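Local atomic coordinates of pentalenene synthase (Streptomyces chartreusis NRRL 3882, PDB entry 6Q4S), a protein that probably converts (2E,6E)-farnesyl diphosphate, with magnesium as cofactor, to the bicyclic sesquiterpene alcohol 7-epi-alpha-eudesmol through a 1,10-cyclization. Residues S47-A53 with E310-G316; R56-H60 with H303-N308; L168-Y173 with H238-L244; D217-M222 with M262-L267. All coordinates share one frame; numbering follows the deposited sequence. Where two conformers were deposited one is given.

The four contacts tie together helices of an all-helical terpene synthase. Interactions 1 and 2 both join helix 50-57 to helix 288-313. Their centres lie about 12 Å apart, and Arg56 of interaction 2 packs on Glu310 and Trp311 of interaction 1. Interactions 3 and 4 are also neighbours, with centres about 13 Å apart; Leu240 CD2 meets Phe221 CG at 3.7 Å. Interaction 4 touches interaction 2 through Ile219, which packs on Ile305 and Asn308. All four come within about 5 Å, side chain to side chain, of residues that probably bind magnesium or substrate: Arg230 for interaction 1, Asn223 for interactions 2 and 4, Arg177 and Ser227 for interaction 3.

Interaction 1 (S47-A53 with E310-G316); sequences SWDLPQA and EWALTSG
Trp311 is the side chain on which residues 47-53 close against residues 310-316. Its CB leaves helix 288-313 toward the other segment. CG lies anti to the backbone N (chi1 168°), which carries the indole across to the start of helix 50-57. CG and CD2 lie under the methyl of Ala53. That CB sits over the five-membered ring, 3.6 Å from its centroid and almost on the ring normal, a CH-pi contact. CD1 comes near the backbone N of Ala53, at 3.6 Å. NE1 gives a weak, bent hydrogen bond to Asp49 O (3.1 Å, 130° at the hydrogen). Farther along, CZ2 meets Trp48 O at 3.4 Å, with this oxygen at the ring edge and in its plane. CZ2 also touches Leu50 CD2, at 3.9 Å.

The side chain of Gln52 extends past the same indole. Its amide plane stands nearly upright to the ring, 82° away, with CD at the ring edge. The amide also comes close to the hydroxyl of Thr314. Beyond the helix end, Gly316 CA approaches Ser47 O at 3.5 Å as a CA-H...O contact, although Ser315 and Gly316 are poorly ordered.

Asp49 holds the N-cap position of helix 50-57, and its OD1 forms a salt bridge with Arg23. Leu50 and Ala53 also pack on helix 63-79. The contact thus joins the end of helix 288-313 to the start of helix 50-57 at the surface of the all-helical terpene synthase fold. Trp48 lies near Asp80, the first aspartate of the DDXXD motif and a probable magnesium ligand.

Interaction 2 (R56-H60 with H303-N308); sequences RTYPH and HWINGN
Thr57 sets its CB and methyl over one face of the Trp304 indole. CG2 stands over the centre of the six-membered ring, 3.6 Å from the centroid, in a CH-pi contact. Chi1 of 57° points OG1 back to a hydrogen bond with Ala53 O and leaves CG2 facing the indole. Tyr58 meets the same indole in an offset edge-to-face pair, the Trp304 edge toward the tyrosine face, planes at 74°. Tyr58 OH bonds to Ser186 O. With an alanine in place of Trp304, the Thr57 methyl and the Tyr58 face would probably lose their aromatic partner.

Pro59 CG lies over the centre of the His303 imidazole, 3.8 Å from the centroid. The His60 ring comes in obliquely, planes at 62°. One water lies 2.8 Å from both His60 NE2 and His303 NE2; another, 2.9 Å from His303 ND1, gives a weak hydrogen bond to Thr57 O. Arg56 CD packs on Gly307 O at 3.6 Å.

The contact joins the end of helix 50-57 to helix 288-313, whose Asn308 hydrogen-bonds Asn223, a probable magnesium ligand. No clear hydrogen bond directly links the segments. Cohesion rests largely on CH-pi and aromatic packing, while two separate waters serve the His303 nitrogens.

Interaction 3 (L168-Y173 with H238-L244); sequences LGLDEY and HNLIAVL
Tyr173 and His238 form a T-shaped, edge-to-face pair where helix 170-180 meets the start of helix 240-248, within the all-helical terpene synthase fold. The tyrosine extends with CG anti to the backbone N (chi1 177°), which sends the ring across to the other segment. CE1 lies over the centre of the imidazole, and the planes stand at 83°. Val243 CG2 covers one face of the phenol, offset toward the rim. The other branch of this valine, CG1, is anti to its own backbone N (chi1 167°) and rests on Leu170 CA at 3.6 Å.

Asp224 OD2 is hydrogen-bonded by both Leu240 N and Tyr173 OH, which joins this contact to helix 206-228. With a phenylalanine in place of Tyr173, Asp224 OD2 would probably lose its hydroxyl partner, weakening the tie to that helix. The tyrosine also lies about 4 Å, side chain to side chain, from Arg177, a probable substrate-binding residue.

Leu168 CD2 meets the imidazole at its edge. Within the first segment, Glu172 OE1 accepts a hydrogen bond, from above its carboxylate plane, from Gly169 N at the N-cap position of helix 170-180. Leu170 closes the other end of the contact: its CD1 lies 3.8 Å from Leu244 CD2 and 4.0 Å from Leu240 CD1.

Interaction 4 (D217-M222 with M262-L267); sequences DTIGFM and MTIACL
Phe221 CG and Cys266 SG are both anti to their own carbonyl carbons, with chi1 of -68° and -71°. These torsions bring the thiol beside the phenyl ring. Cys266 SG lies 3.8 Å from Phe221 CE2 and 5.0 Å from the ring centroid, an oblique sulfur-aromatic contact. The same sulfur touches Asp217 CB at 3.6 Å. Met262 CE also reaches Phe221 CE2.

Thr263 OG1 lies against Phe221 CB at 3.3 Å, and its CG2 packs on Met222 CG at 3.7 Å. Thr218 OG1 meets Cys266 CB at 3.4 Å. Both threonine hydroxyls bond back to their own helices: Thr218 OG1 to Leu214 O and Thr263 OG1 to Ala259 O. They are thus satisfied inside a buried contact that has no hydrogen bond between its segments.

The short segments pack nearly antiparallel, at 159° with axes 8.9 Å apart, in the all-helical terpene synthase fold. Asn223, a probable magnesium ligand, follows directly, and Phe221 lies about 5 Å, side chain to side chain, from Arg177, a probable substrate-binding residue. Asp217 OD1 forms a salt bridge with Arg178 of helix 170-180. Helix 240-248 packs on Phe221 and Met262 through Leu240, while Ile219 and Met222 meet helix 288-313.

Interaction 1 (S47-A53 with E310-G316)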
loop_
_atom_site.group_PDB
_atom_site.type_symbol
_atom_site.label_atom_id
_atom_site.label_comp_id
_atom_site.label_asym_id
_atom_site.label_seq_id
_atom_site.Cartn_x
_atom_site.Cartn_y
_atom_site.Cartn_z
ATOM N N SER A 47 18.402 -21.914 15.923
ATOM C CA SER A 47 17.968 -21.908 17.325
ATOM C C SER A 47 16.690 -21.144 17.562
ATOM O O SER A 47 15.962 -21.455 18.500
ATOM C CB SER A 47 19.040 -21.309 18.252
ATOM O OG SER A 47 19.083 -19.898 18.117
ATOM N N TRP A 48 16.379 -20.164 16.727
ATOM C CA TRP A 48 15.134 -19.400 16.892
ATOM C C TRP A 48 13.891 -20.249 16.630
ATOM O O TRP A 48 12.769 -19.822 16.955
ATOM C CB TRP A 48 15.105 -18.174 15.980
ATOM C CG TRP A 48 16.318 -17.273 16.027
ATOM C CD1 TRP A 48 17.264 -17.191 17.041
ATOM C CD2 TRP A 48 16.713 -16.312 15.015
ATOM N NE1 TRP A 48 18.218 -16.247 16.707
ATOM C CE2 TRP A 48 17.913 -15.694 15.475
ATOM C CE3 TRP A 48 16.153 -15.893 13.768
ATOM C CZ2 TRP A 48 18.584 -14.680 14.718
ATOM C CZ3 TRP A 48 16.815 -14.913 13.014
ATOM C CH2 TRP A 48 18.031 -14.309 13.500
ATOM N N ASP A 49 14.076 -21.426 16.006
ATOM C CA ASP A 49 12.967 -22.319 15.575
ATOM C C ASP A 49 11.763 -21.618 14.927
ATOM O O ASP A 49 10.598 -21.858 15.265
ATOM C CB ASP A 49 12.544 -23.301 16.696
ATOM C CG ASP A 49 11.868 -24.597 16.110
ATOM O OD1 ASP A 49 11.904 -24.801 14.822
ATOM O OD2 ASP A 49 11.307 -25.396 16.923
ATOM N N LEU A 50 12.046 -20.744 13.952
ATOM C CA LEU A 50 10.965 -20.124 13.164
ATOM C C LEU A 50 10.044 -21.100 12.431
ATOM O O LEU A 50 8.869 -20.890 12.374
ATOM C CB LEU A 50 11.528 -19.158 12.145
ATOM C CG LEU A 50 12.241 -17.968 12.740
ATOM C CD1 LEU A 50 12.372 -16.938 11.617
ATOM C CD2 LEU A 50 11.517 -17.352 13.921
ATOM N N PRO A 51 10.574 -22.226 11.921
ATOM C CA PRO A 51 9.654 -23.218 11.318
ATOM C C PRO A 51 8.498 -23.607 12.239
ATOM O O PRO A 51 7.364 -23.672 11.837
ATOM C CB PRO A 51 10.581 -24.385 11.024
ATOM C CG PRO A 51 11.837 -23.682 10.691
ATOM C CD PRO A 51 11.973 -22.591 11.697
ATOM N N GLN A 52 8.792 -23.770 13.516
ATOM C CA GLN A 52 7.751 -24.119 14.429
ATOM C C GLN A 52 6.726 -23.049 14.548
ATOM O O GLN A 52 5.522 -23.310 14.571
ATOM C CB GLN A 52 8.385 -24.510 15.787
ATOM C CG GLN A 52 7.374 -24.959 16.807
ATOM C CD GLN A 52 7.904 -24.820 18.235
ATOM O OE1 GLN A 52 9.108 -24.907 18.496
ATOM N NE2 GLN A 52 7.008 -24.548 19.139
ATOM N N ALA A 53 7.150 -21.779 14.613
ATOM C CA ALA A 53 6.174 -20.706 14.658
ATOM C C ALA A 53 5.270 -20.748 13.426
ATOM O O ALA A 53 4.015 -20.607 13.533
ATOM C CB ALA A 53 6.915 -19.363 14.758
ATOM N N GLU A 310 2.279 -20.314 22.242
ATOM C CA GLU A 310 2.798 -21.694 22.405
ATOM C C GLU A 310 4.137 -21.805 21.841
ATOM O O GLU A 310 4.947 -22.543 22.381
ATOM C CB GLU A 310 1.854 -22.771 21.824
ATOM C CG GLU A 310 0.387 -22.588 22.206
ATOM C CD GLU A 310 -0.036 -23.475 23.359
ATOM O OE1 GLU A 310 0.813 -23.606 24.272
ATOM O OE2 GLU A 310 -1.190 -24.028 23.334
ATOM N N TRP A 311 4.450 -21.079 20.762
ATOM C CA TRP A 311 5.862 -21.091 20.279
ATOM C C TRP A 311 6.866 -20.401 21.287
ATOM O O TRP A 311 8.024 -20.815 21.456
ATOM C CB TRP A 311 5.941 -20.382 18.891
ATOM C CG TRP A 311 7.286 -20.077 18.408
ATOM C CD1 TRP A 311 8.186 -20.945 18.002
ATOM C CD2 TRP A 311 7.873 -18.770 18.239
ATOM N NE1 TRP A 311 9.335 -20.299 17.608
ATOM C CE2 TRP A 311 9.161 -18.962 17.736
ATOM C CE3 TRP A 311 7.422 -17.458 18.467
ATOM C CZ2 TRP A 311 10.024 -17.913 17.456
ATOM C CZ3 TRP A 311 8.264 -16.421 18.174
ATOM C CH2 TRP A 311 9.567 -16.652 17.685
ATOM N N ALA A 312 6.428 -19.307 21.883
ATOM C CA ALA A 312 7.270 -18.522 22.805
ATOM C C ALA A 312 7.688 -19.371 24.030
ATOM O O ALA A 312 8.862 -19.390 24.377
ATOM C CB ALA A 312 6.541 -17.257 23.229
ATOM N N LEU A 313 6.750 -20.120 24.598
ATOM C CA LEU A 313 7.018 -21.128 25.648
ATOM C C LEU A 313 8.218 -22.051 25.410
ATOM O O LEU A 313 8.981 -22.314 26.326
ATOM C CB LEU A 313 5.789 -22.002 25.877
ATOM C CG LEU A 313 4.568 -21.304 26.458
ATOM C CD1 LEU A 313 3.425 -22.304 26.557
ATOM C CD2 LEU A 313 4.870 -20.684 27.828
ATOM N N THR A 314 8.411 -22.505 24.177
ATOM C CA THR A 314 9.502 -23.425 23.838
ATOM C C THR A 314 10.765 -22.659 23.407
ATOM O O THR A 314 11.567 -23.207 22.658
ATOM C CB THR A 314 9.068 -24.420 22.709
ATOM O OG1 THR A 314 9.096 -23.768 21.429
ATOM C CG2 THR A 314 7.644 -24.977 22.921
ATOM N N SER A 315 10.928 -21.395 23.833
ATOM C CA SER A 315 12.170 -20.591 23.627
ATOM C C SER A 315 12.498 -20.192 22.139
ATOM O O SER A 315 11.639 -20.283 21.231
ATOM C CB SER A 315 13.388 -21.280 24.317
ATOM O OG SER A 315 13.065 -21.821 25.596
ATOM N N GLY A 316 13.734 -19.723 21.918
ATOM C CA GLY A 316 14.202 -19.251 20.613
ATOM C C GLY A 316 15.407 -18.318 20.730
ATOM O O GLY A 316 15.324 -17.130 20.375
#

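Interaction 2 (R56-H60 with H303-N308)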
loop_
_atom_site.group_PDB
_atom_site.type_symbol
_atom_site.label_atom_id
_atom_site.label_comp_id
_atom_site.label_asym_id
_atom_site.label_seq_id
_atom_site.Cartn_x
_atom_site.Cartn_y
_atom_site.Cartn_z
ATOM N N ARG A 56 2.568 -23.392 13.613
ATOM C CA ARG A 56 1.461 -23.056 14.605
ATOM C C ARG A 56 0.591 -21.906 14.203
ATOM O O ARG A 56 -0.578 -21.838 14.545
ATOM C CB ARG A 56 2.121 -22.743 15.935
ATOM C CG ARG A 56 2.885 -23.877 16.584
ATOM C CD ARG A 56 3.438 -23.399 17.935
ATOM N NE ARG A 56 4.143 -24.461 18.638
ATOM C CZ ARG A 56 3.496 -25.420 19.315
ATOM N NH1 ARG A 56 2.170 -25.432 19.395
ATOM N NH2 ARG A 56 4.182 -26.352 19.931
ATOM N N THR A 57 1.161 -20.955 13.437
ATOM C CA THR A 57 0.374 -19.824 12.961
ATOM C C THR A 57 -0.360 -19.966 11.616
ATOM O O THR A 57 -1.390 -19.275 11.379
ATOM C CB THR A 57 1.209 -18.518 12.929
ATOM O OG1 THR A 57 2.369 -18.659 12.115
ATOM C CG2 THR A 57 1.670 -18.212 14.326
ATOM N N TYR A 58 0.131 -20.850 10.761
ATOM C CA TYR A 58 -0.524 -21.130 9.470
ATOM C C TYR A 58 -0.831 -22.649 9.384
ATOM O O TYR A 58 -0.285 -23.347 8.550
ATOM C CB TYR A 58 0.383 -20.700 8.314
ATOM C CG TYR A 58 0.641 -19.194 8.345
ATOM C CD1 TYR A 58 -0.418 -18.310 8.239
ATOM C CD2 TYR A 58 1.904 -18.696 8.540
ATOM C CE1 TYR A 58 -0.224 -16.946 8.346
ATOM C CE2 TYR A 58 2.102 -17.323 8.646
ATOM C CZ TYR A 58 1.046 -16.473 8.574
ATOM O OH TYR A 58 1.188 -15.090 8.627
ATOM N N PRO A 59 -1.654 -23.157 10.294
ATOM C CA PRO A 59 -1.709 -24.645 10.398
ATOM C C PRO A 59 -2.389 -25.373 9.244
ATOM O O PRO A 59 -2.208 -26.593 9.134
ATOM C CB PRO A 59 -2.492 -24.862 11.694
ATOM C CG PRO A 59 -3.381 -23.667 11.740
ATOM C CD PRO A 59 -2.482 -22.528 11.321
ATOM N N HIS A 60 -3.142 -24.654 8.409
ATOM C CA HIS A 60 -3.870 -25.235 7.276
ATOM C C HIS A 60 -3.131 -25.196 5.956
ATOM O O HIS A 60 -3.730 -25.527 4.977
ATOM C CB HIS A 60 -5.222 -24.590 7.106
ATOM C CG HIS A 60 -6.110 -24.743 8.286
ATOM N ND1 HIS A 60 -6.641 -25.956 8.667
ATOM C CD2 HIS A 60 -6.593 -23.823 9.159
ATOM C CE1 HIS A 60 -7.387 -25.777 9.745
ATOM N NE2 HIS A 60 -7.396 -24.488 10.044
ATOM N N HIS A 303 -5.184 -18.365 15.457
ATOM C CA HIS A 303 -3.962 -19.082 15.209
ATOM C C HIS A 303 -2.757 -18.250 15.562
ATOM O O HIS A 303 -1.727 -18.806 15.996
ATOM C CB HIS A 303 -3.855 -19.602 13.737
ATOM C CG HIS A 303 -5.003 -20.484 13.313
ATOM N ND1 HIS A 303 -5.480 -20.532 12.019
ATOM C CD2 HIS A 303 -5.771 -21.346 14.027
ATOM C CE1 HIS A 303 -6.511 -21.352 11.963
ATOM N NE2 HIS A 303 -6.722 -21.843 13.173
ATOM N N TRP A 304 -2.845 -16.928 15.307
ATOM C CA TRP A 304 -1.714 -16.090 15.597
ATOM C C TRP A 304 -1.533 -15.878 17.126
ATOM O O TRP A 304 -0.422 -15.992 17.646
ATOM C CB TRP A 304 -1.789 -14.759 14.829
ATOM C CG TRP A 304 -0.855 -14.837 13.751
ATOM C CD1 TRP A 304 -1.118 -15.180 12.401
ATOM C CD2 TRP A 304 0.549 -14.745 13.872
ATOM N NE1 TRP A 304 0.053 -15.259 11.712
ATOM C CE2 TRP A 304 1.100 -14.996 12.562
ATOM C CE3 TRP A 304 1.412 -14.458 14.939
ATOM C CZ2 TRP A 304 2.455 -14.973 12.309
ATOM C CZ3 TRP A 304 2.804 -14.430 14.683
ATOM C CH2 TRP A 304 3.299 -14.675 13.353
ATOM N N ILE A 305 -2.596 -15.485 17.796
ATOM C CA ILE A 305 -2.508 -15.238 19.247
ATOM C C ILE A 305 -2.057 -16.519 19.963
ATOM O O ILE A 305 -1.037 -16.500 20.685
ATOM C CB ILE A 305 -3.844 -14.763 19.843
ATOM C CG1 ILE A 305 -4.277 -13.456 19.230
ATOM C CG2 ILE A 305 -3.682 -14.646 21.371
ATOM C CD1 ILE A 305 -5.720 -13.059 19.540
ATOM N N ASN A 306 -2.701 -17.660 19.654
ATOM C CA ASN A 306 -2.380 -18.913 20.365
ATOM C C ASN A 306 -1.078 -19.528 19.977
ATOM O O ASN A 306 -0.248 -19.932 20.858
ATOM C CB ASN A 306 -3.484 -19.901 20.233
ATOM C CG ASN A 306 -3.481 -20.916 21.388
ATOM O OD1 ASN A 306 -3.497 -20.548 22.571
ATOM N ND2 ASN A 306 -3.452 -22.194 21.038
ATOM N N GLY A 307 -0.810 -19.501 18.669
ATOM C CA GLY A 307 0.379 -20.117 18.146
ATOM C C GLY A 307 1.620 -19.379 18.520
ATOM O O GLY A 307 2.693 -19.965 18.769
ATOM N N ASN A 308 1.526 -18.056 18.496
ATOM C CA ASN A 308 2.670 -17.265 18.929
ATOM C C ASN A 308 2.993 -17.585 20.409
ATOM O O ASN A 308 4.125 -17.770 20.753
ATOM C CB ASN A 308 2.443 -15.750 18.779
ATOM C CG ASN A 308 3.692 -14.945 19.196
ATOM O OD1 ASN A 308 4.738 -15.002 18.560
ATOM N ND2 ASN A 308 3.602 -14.305 20.322
HETATM O O HOH W 1 -4.235 -19.263 9.675
HETATM O O HOH W 2 -8.825 -23.557 12.307
#

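Interaction 3 (L168-Y173 with H238-L244)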
loop_
_atom_site.group_PDB
_atom_site.type_symbol
_atom_site.label_atom_id
_atom_site.label_comp_id
_atom_site.label_asym_id
_atom_site.label_seq_id
_atom_site.Cartn_x
_atom_site.Cartn_y
_atom_site.Cartn_z
ATOM N N LEU A 168 10.112 6.726 25.088
ATOM C CA LEU A 168 8.676 6.662 24.900
ATOM C C LEU A 168 8.012 6.463 26.229
ATOM O O LEU A 168 8.402 5.562 26.967
ATOM C CB LEU A 168 8.334 5.501 23.928
ATOM C CG LEU A 168 8.297 5.763 22.427
ATOM C CD1 LEU A 168 9.345 6.703 21.914
ATOM C CD2 LEU A 168 8.327 4.506 21.601
ATOM N N GLY A 169 6.962 7.231 26.491
ATOM C CA GLY A 169 6.040 7.026 27.595
ATOM C C GLY A 169 5.050 5.919 27.259
ATOM O O GLY A 169 5.062 5.378 26.164
ATOM N N LEU A 170 4.175 5.618 28.195
ATOM C CA LEU A 170 3.324 4.477 28.084
ATOM C C LEU A 170 2.369 4.537 26.866
ATOM O O LEU A 170 2.276 3.555 26.112
ATOM C CB LEU A 170 2.529 4.231 29.366
ATOM C CG LEU A 170 1.573 3.060 29.227
ATOM C CD1 LEU A 170 2.361 1.772 29.089
ATOM C CD2 LEU A 170 0.520 2.976 30.344
ATOM N N ASP A 171 1.618 5.623 26.717
ATOM C CA ASP A 171 0.594 5.693 25.630
ATOM C C ASP A 171 1.217 5.671 24.219
ATOM O O ASP A 171 0.687 4.953 23.312
ATOM C CB ASP A 171 -0.311 6.921 25.768
ATOM C CG ASP A 171 -1.306 6.805 26.927
ATOM O OD1 ASP A 171 -1.111 5.985 27.842
ATOM O OD2 ASP A 171 -2.311 7.522 26.889
ATOM N N GLU A 172 2.307 6.402 24.047
ATOM C CA GLU A 172 3.056 6.416 22.795
ATOM C C GLU A 172 3.688 5.046 22.518
ATOM O O GLU A 172 3.949 4.728 21.355
ATOM C CB GLU A 172 4.245 7.404 22.770
ATOM C CG GLU A 172 3.946 8.921 22.855
ATOM C CD GLU A 172 5.073 9.696 23.604
ATOM O OE1 GLU A 172 5.407 9.392 24.842
ATOM O OE2 GLU A 172 5.657 10.593 22.941
ATOM N N TYR A 173 4.148 4.375 23.576
ATOM C CA TYR A 173 4.831 3.108 23.423
ATOM C C TYR A 173 3.793 2.098 22.953
ATOM O O TYR A 173 4.090 1.383 22.001
ATOM C CB TYR A 173 5.557 2.607 24.699
ATOM C CG TYR A 173 6.171 1.262 24.444
ATOM C CD1 TYR A 173 7.378 1.152 23.759
ATOM C CD2 TYR A 173 5.506 0.124 24.797
ATOM C CE1 TYR A 173 7.931 -0.069 23.446
ATOM C CE2 TYR A 173 6.031 -1.132 24.478
ATOM C CZ TYR A 173 7.228 -1.235 23.804
ATOM O OH TYR A 173 7.718 -2.480 23.517
ATOM N N HIS A 238 13.176 -0.047 25.768
ATOM C CA HIS A 238 12.119 -0.224 24.711
ATOM C C HIS A 238 11.327 -1.554 24.877
ATOM O O HIS A 238 11.356 -2.456 24.047
ATOM C CB HIS A 238 12.771 -0.152 23.327
ATOM C CG HIS A 238 11.814 0.110 22.218
ATOM N ND1 HIS A 238 11.231 1.349 22.018
ATOM C CD2 HIS A 238 11.354 -0.695 21.221
ATOM C CE1 HIS A 238 10.452 1.293 20.947
ATOM N NE2 HIS A 238 10.514 0.068 20.441
ATOM N N ASN A 239 10.599 -1.636 25.970
ATOM C CA ASN A 239 9.944 -2.868 26.381
ATOM C C ASN A 239 8.813 -2.457 27.278
ATOM O O ASN A 239 8.999 -1.590 28.133
ATOM C CB ASN A 239 10.983 -3.753 27.083
ATOM C CG ASN A 239 10.384 -5.056 27.517
ATOM O OD1 ASN A 239 10.391 -6.075 26.792
ATOM N ND2 ASN A 239 9.825 -5.039 28.673
ATOM N N LEU A 240 7.621 -2.991 27.092
ATOM C CA LEU A 240 6.476 -2.616 27.905
ATOM C C LEU A 240 6.727 -2.530 29.473
ATOM O O LEU A 240 6.218 -1.595 30.164
ATOM C CB LEU A 240 5.342 -3.563 27.669
ATOM C CG LEU A 240 4.073 -3.373 28.509
ATOM C CD1 LEU A 240 3.464 -2.008 28.252
ATOM C CD2 LEU A 240 3.034 -4.444 28.244
ATOM N N ILE A 241 7.425 -3.536 29.979
ATOM C CA ILE A 241 7.756 -3.680 31.411
ATOM C C ILE A 241 8.555 -2.466 31.884
ATOM O O ILE A 241 8.129 -1.757 32.797
ATOM C CB ILE A 241 8.588 -4.951 31.675
ATOM C CG1 ILE A 241 7.815 -6.177 31.177
ATOM C CG2 ILE A 241 8.939 -5.093 33.165
ATOM C CD1 ILE A 241 6.589 -6.479 32.005
ATOM N N ALA A 242 9.667 -2.225 31.208
ATOM C CA ALA A 242 10.544 -1.049 31.457
ATOM C C ALA A 242 9.783 0.281 31.366
ATOM O O ALA A 242 9.947 1.195 32.186
ATOM C CB ALA A 242 11.677 -1.057 30.482
ATOM N N VAL A 243 8.882 0.364 30.414
ATOM C CA VAL A 243 8.161 1.588 30.192
ATOM C C VAL A 243 7.222 1.843 31.334
ATOM O O VAL A 243 7.027 3.024 31.783
ATOM C CB VAL A 243 7.405 1.496 28.837
ATOM C CG1 VAL A 243 6.378 2.601 28.671
ATOM C CG2 VAL A 243 8.432 1.538 27.703
ATOM N N LEU A 244 6.552 0.771 31.770
ATOM C CA LEU A 244 5.596 0.897 32.871
ATOM C C LEU A 244 6.302 1.333 34.181
ATOM O O LEU A 244 5.703 2.071 34.993
ATOM C CB LEU A 244 4.820 -0.375 33.122
ATOM C CG LEU A 244 3.672 -0.693 32.187
ATOM C CD1 LEU A 244 3.314 -2.175 32.242
ATOM C CD2 LEU A 244 2.450 0.106 32.527
#

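Interaction 4 (D217-M222 with M262-L267)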
loop_
_atom_site.group_PDB
_atom_site.type_symbol
_atom_site.label_atom_id
_atom_site.label_comp_id
_atom_site.label_asym_id
_atom_site.label_seq_id
_atom_site.Cartn_x
_atom_site.Cartn_y
_atom_site.Cartn_z
ATOM N N ASP A 217 -2.000 -5.806 19.719
ATOM C CA ASP A 217 -1.608 -5.374 21.119
ATOM C C ASP A 217 -1.215 -6.574 21.961
ATOM O O ASP A 217 -0.137 -6.606 22.551
ATOM C CB ASP A 217 -2.737 -4.642 21.827
ATOM C CG ASP A 217 -3.067 -3.313 21.178
ATOM O OD1 ASP A 217 -2.221 -2.757 20.408
ATOM O OD2 ASP A 217 -4.193 -2.842 21.408
ATOM N N THR A 218 -2.097 -7.566 21.971
ATOM C CA THR A 218 -1.958 -8.725 22.797
ATOM C C THR A 218 -0.695 -9.369 22.488
ATOM O O THR A 218 0.085 -9.655 23.364
ATOM C CB THR A 218 -3.111 -9.694 22.546
ATOM O OG1 THR A 218 -4.337 -9.058 22.863
ATOM C CG2 THR A 218 -2.983 -10.967 23.365
ATOM N N ILE A 219 -0.430 -9.607 21.216
ATOM C CA ILE A 219 0.798 -10.313 20.846
ATOM C C ILE A 219 2.032 -9.490 21.120
ATOM O O ILE A 219 3.014 -10.031 21.587
ATOM C CB ILE A 219 0.772 -10.788 19.368
ATOM C CG1 ILE A 219 -0.283 -11.848 19.217
ATOM C CG2 ILE A 219 2.157 -11.319 18.941
ATOM C CD1 ILE A 219 -0.797 -11.970 17.789
ATOM N N GLY A 220 1.991 -8.179 20.860
ATOM C CA GLY A 220 3.213 -7.347 21.108
ATOM C C GLY A 220 3.542 -7.301 22.602
ATOM O O GLY A 220 4.711 -7.371 23.002
ATOM N N PHE A 221 2.500 -7.208 23.413
ATOM C CA PHE A 221 2.688 -7.146 24.895
ATOM C C PHE A 221 3.165 -8.507 25.459
ATOM O O PHE A 221 4.045 -8.545 26.317
ATOM C CB PHE A 221 1.408 -6.740 25.572
ATOM C CG PHE A 221 0.962 -5.300 25.301
ATOM C CD1 PHE A 221 1.779 -4.329 24.727
ATOM C CD2 PHE A 221 -0.326 -4.948 25.629
ATOM C CE1 PHE A 221 1.292 -3.027 24.463
ATOM C CE2 PHE A 221 -0.815 -3.663 25.373
ATOM C CZ PHE A 221 -0.018 -2.713 24.815
ATOM N N MET A 222 2.633 -9.638 24.943
ATOM C CA MET A 222 3.158 -10.967 25.348
ATOM C C MET A 222 4.588 -11.139 24.954
ATOM O O MET A 222 5.424 -11.622 25.733
ATOM C CB MET A 222 2.309 -12.118 24.735
ATOM C CG MET A 222 0.889 -12.156 25.281
ATOM S SD MET A 222 -0.240 -13.560 24.876
ATOM C CE MET A 222 0.994 -14.766 25.016
ATOM N N MET A 262 -2.554 -5.405 31.601
ATOM C CA MET A 262 -2.831 -4.738 30.301
ATOM C C MET A 262 -3.151 -5.748 29.146
ATOM O O MET A 262 -4.058 -5.537 28.315
ATOM C CB MET A 262 -1.591 -3.948 29.906
ATOM C CG MET A 262 -1.359 -2.695 30.753
ATOM S SD MET A 262 -0.060 -1.636 30.073
ATOM C CE MET A 262 -0.857 -0.929 28.620
ATOM N N THR A 263 -2.379 -6.825 29.157
ATOM C CA THR A 263 -2.446 -7.891 28.185
ATOM C C THR A 263 -3.733 -8.648 28.291
ATOM O O THR A 263 -4.427 -8.792 27.289
ATOM C CB THR A 263 -1.271 -8.830 28.313
ATOM O OG1 THR A 263 -0.067 -8.101 28.196
ATOM C CG2 THR A 263 -1.288 -9.884 27.225
ATOM N N ILE A 264 -4.095 -9.066 29.505
ATOM C CA ILE A 264 -5.403 -9.690 29.763
ATOM C C ILE A 264 -6.589 -8.770 29.446
ATOM O O ILE A 264 -7.588 -9.217 28.898
ATOM C CB ILE A 264 -5.462 -10.234 31.226
ATOM C CG1 ILE A 264 -4.565 -11.464 31.328
ATOM C CG2 ILE A 264 -6.890 -10.547 31.685
ATOM C CD1 ILE A 264 -3.991 -11.658 32.701
ATOM N N ALA A 265 -6.485 -7.478 29.749
ATOM C CA ALA A 265 -7.499 -6.511 29.335
ATOM C C ALA A 265 -7.670 -6.377 27.764
ATOM O O ALA A 265 -8.790 -6.191 27.298
ATOM C CB ALA A 265 -7.172 -5.128 29.947
ATOM N N CYS A 266 -6.575 -6.380 26.992
ATOM C CA CYS A 266 -6.633 -6.413 25.484
ATOM C C CYS A 266 -7.304 -7.684 25.028
ATOM O O CYS A 266 -8.214 -7.622 24.219
ATOM C CB CYS A 266 -5.239 -6.404 24.852
ATOM S SG CYS A 266 -4.433 -4.801 25.025
ATOM N N LEU A 267 -6.811 -8.812 25.559
ATOM C CA LEU A 267 -7.406 -10.142 25.310
ATOM C C LEU A 267 -8.901 -10.191 25.598
ATOM O O LEU A 267 -9.699 -10.575 24.721
ATOM C CB LEU A 267 -6.662 -11.209 26.079
ATOM C CG LEU A 267 -6.972 -12.669 25.774
ATOM C CD1 LEU A 267 -6.745 -13.114 24.324
ATOM C CD2 LEU A 267 -6.124 -13.522 26.701
#